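Local coordinates for ferulic acid decarboxylase 1 (Candida dubliniensis, PDB 4ZAD), which probably catalyses the reversible decarboxylation of aromatic acids such as ferulic, coumaric and cinnamic acid to their vinyl derivatives, using prenylated FMN, at residues A[164-169]-A[260-265]. Numbering follows the deposited sequence.
Sequences VLQTPD and NDLEVP
In the middle, flavin-binding domain of this UbiD-family enzyme, one face of strand 162-166 packs against Leu262 and the short strand 263-265. The two strands belong to different sheets. No hydrogen bond joins the segments; the contact is made by van der Waals packing of methyl and methylene groups, partly against backbone carbonyl oxygens. Leu262 carries much of it, and its two methyl groups divide the work. CD1 lies 3.5 Å from the backbone O of Val164, while CD2 reaches CB of Gln166 at 3.6 Å. The leucine therefore sits over the strand backbone between these two residues, both of which direct their CB toward segment 260-265.

Val164 meets the other segment with both methyls. CG1, anti to the backbone N (chi1 179°), lies 3.9 Å from Glu263 O and 4.3 Å from Leu262 CB. CG2, beside the backbone N, comes within 4.3 Å of Val264 CG1. Gln166 touches with the base of its side chain. Its CG stands anti to the backbone N (chi1 -174°), and the extended chain goes on to a hydrogen bond between NE2 and Thr173 OG1.

An Asx turn leads into the leucine. Asn260 OD1 accepts from Leu262 N at 2.9 Å, in the carbonyl plane and on a lone pair. The bond closes the turn just ahead of strand 263-265.

Strand 214-220 pairs with strand 162-166, and its Ala217 and Cys219 also touch Val264. Val264 is bonded through its backbone to Val255 of strand 253-256. Strand 173-176 also pairs with 162-166 and brings the flavin-binding Trp175 close to Val164, although the cofactor itself is about 11 Å from the valine side chain. Helix 197-207 packs on Leu165, whose CB points away from the contact.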
loop_
_atom_site.group_PDB
_atom_site.type_symbol
_atom_site.label_atom_id
_atom_site.label_comp_id
_atom_site.label_asym_id
_atom_site.label_seq_id
_atom_site.Cartn_x
_atom_site.Cartn_y
_atom_site.Cartn_z
ATOM N N VAL A 164 -21.126 -19.885 -22.866
ATOM C CA VAL A 164 -21.225 -19.665 -24.281
ATOM C C VAL A 164 -22.664 -19.310 -24.548
ATOM O O VAL A 164 -23.546 -20.153 -24.332
ATOM C CB VAL A 164 -20.871 -20.964 -25.039
ATOM C CG1 VAL A 164 -20.982 -20.773 -26.582
ATOM C CG2 VAL A 164 -19.491 -21.488 -24.597
ATOM N N LEU A 165 -22.909 -18.064 -24.964
ATOM C CA LEU A 165 -24.235 -17.595 -25.359
ATOM C C LEU A 165 -24.083 -16.969 -26.723
ATOM O O LEU A 165 -23.072 -16.332 -26.997
ATOM C CB LEU A 165 -24.792 -16.568 -24.352
ATOM C CG LEU A 165 -25.709 -17.013 -23.176
ATOM C CD1 LEU A 165 -25.455 -18.443 -22.702
ATOM C CD2 LEU A 165 -25.586 -16.097 -21.959
ATOM N N GLN A 166 -25.087 -17.173 -27.581
ATOM C CA GLN A 166 -25.128 -16.641 -28.950
ATOM C C GLN A 166 -26.405 -15.824 -29.168
ATOM O O GLN A 166 -27.464 -16.190 -28.674
ATOM C CB GLN A 166 -25.114 -17.813 -29.917
ATOM C CG GLN A 166 -25.007 -17.446 -31.404
ATOM C CD GLN A 166 -25.005 -18.681 -32.278
ATOM O OE1 GLN A 166 -26.070 -19.232 -32.621
ATOM N NE2 GLN A 166 -23.813 -19.139 -32.634
ATOM N N THR A 167 -26.304 -14.712 -29.883
ATOM C CA THR A 167 -27.463 -13.858 -30.205
ATOM C C THR A 167 -28.450 -14.601 -31.130
ATOM O O THR A 167 -28.069 -15.550 -31.805
ATOM C CB THR A 167 -27.011 -12.516 -30.874
ATOM O OG1 THR A 167 -26.187 -12.807 -31.999
ATOM C CG2 THR A 167 -26.229 -11.654 -29.919
ATOM N N PRO A 168 -29.732 -14.199 -31.149
ATOM C CA PRO A 168 -30.698 -14.967 -31.989
ATOM C C PRO A 168 -30.329 -15.018 -33.475
ATOM O O PRO A 168 -30.400 -16.080 -34.084
ATOM C CB PRO A 168 -32.033 -14.243 -31.772
ATOM C CG PRO A 168 -31.845 -13.344 -30.571
ATOM C CD PRO A 168 -30.374 -13.105 -30.389
ATOM N N ASP A 169 -29.872 -13.891 -34.021
ATOM C CA ASP A 169 -29.430 -13.819 -35.428
ATOM C C ASP A 169 -28.071 -14.466 -35.711
ATOM O O ASP A 169 -27.599 -14.387 -36.854
ATOM C CB ASP A 169 -29.469 -12.353 -35.968
ATOM C CG ASP A 169 -28.402 -11.398 -35.348
ATOM O OD1 ASP A 169 -27.434 -11.808 -34.652
ATOM O OD2 ASP A 169 -28.540 -10.174 -35.597
ATOM N N ASN A 260 -27.939 -28.496 -28.299
ATOM C CA ASN A 260 -28.206 -27.268 -29.043
ATOM C C ASN A 260 -27.156 -27.123 -30.121
ATOM O O ASN A 260 -26.336 -28.024 -30.250
ATOM C CB ASN A 260 -28.356 -26.027 -28.143
ATOM C CG ASN A 260 -27.158 -25.774 -27.244
ATOM O OD1 ASN A 260 -26.076 -25.374 -27.720
ATOM N ND2 ASN A 260 -27.355 -25.963 -25.920
ATOM N N ASP A 261 -27.223 -26.049 -30.923
ATOM C CA ASP A 261 -26.283 -25.804 -32.031
ATOM C C ASP A 261 -25.149 -24.847 -31.629
ATOM O O ASP A 261 -24.475 -24.289 -32.485
ATOM C CB ASP A 261 -26.994 -25.213 -33.273
ATOM C CG ASP A 261 -28.092 -26.138 -33.873
ATOM O OD1 ASP A 261 -28.035 -27.382 -33.733
ATOM O OD2 ASP A 261 -29.025 -25.579 -34.513
ATOM N N LEU A 262 -24.934 -24.639 -30.335
ATOM C CA LEU A 262 -23.752 -23.899 -29.910
ATOM C C LEU A 262 -22.496 -24.766 -30.134
ATOM O O LEU A 262 -22.539 -26.003 -30.079
ATOM C CB LEU A 262 -23.847 -23.459 -28.444
ATOM C CG LEU A 262 -25.014 -22.554 -27.986
ATOM C CD1 LEU A 262 -25.139 -22.440 -26.419
ATOM C CD2 LEU A 262 -24.905 -21.197 -28.593
ATOM N N GLU A 263 -21.383 -24.086 -30.397
ATOM C CA GLU A 263 -20.071 -24.713 -30.535
ATOM C C GLU A 263 -19.247 -24.446 -29.312
ATOM O O GLU A 263 -19.133 -23.319 -28.870
ATOM C CB GLU A 263 -19.323 -24.137 -31.734
ATOM C CG GLU A 263 -19.893 -24.631 -33.028
ATOM C CD GLU A 263 -19.342 -23.922 -34.233
ATOM O OE1 GLU A 263 -18.726 -22.822 -34.068
ATOM O OE2 GLU A 263 -19.554 -24.483 -35.343
ATOM N N VAL A 264 -18.616 -25.482 -28.812
ATOM C CA VAL A 264 -17.786 -25.364 -27.648
ATOM C C VAL A 264 -16.411 -25.946 -27.946
ATOM O O VAL A 264 -16.265 -26.698 -28.882
ATOM C CB VAL A 264 -18.457 -26.080 -26.509
ATOM C CG1 VAL A 264 -19.809 -25.409 -26.228
ATOM C CG2 VAL A 264 -18.620 -27.569 -26.829
ATOM N N PRO A 265 -15.383 -25.562 -27.171
ATOM C CA PRO A 265 -14.047 -26.044 -27.521
ATOM C C PRO A 265 -13.917 -27.567 -27.454
ATOM O O PRO A 265 -14.408 -28.190 -26.520
ATOM C CB PRO A 265 -13.136 -25.385 -26.478
ATOM C CG PRO A 265 -13.930 -24.291 -25.826
ATOM C CD PRO A 265 -15.379 -24.663 -25.994
#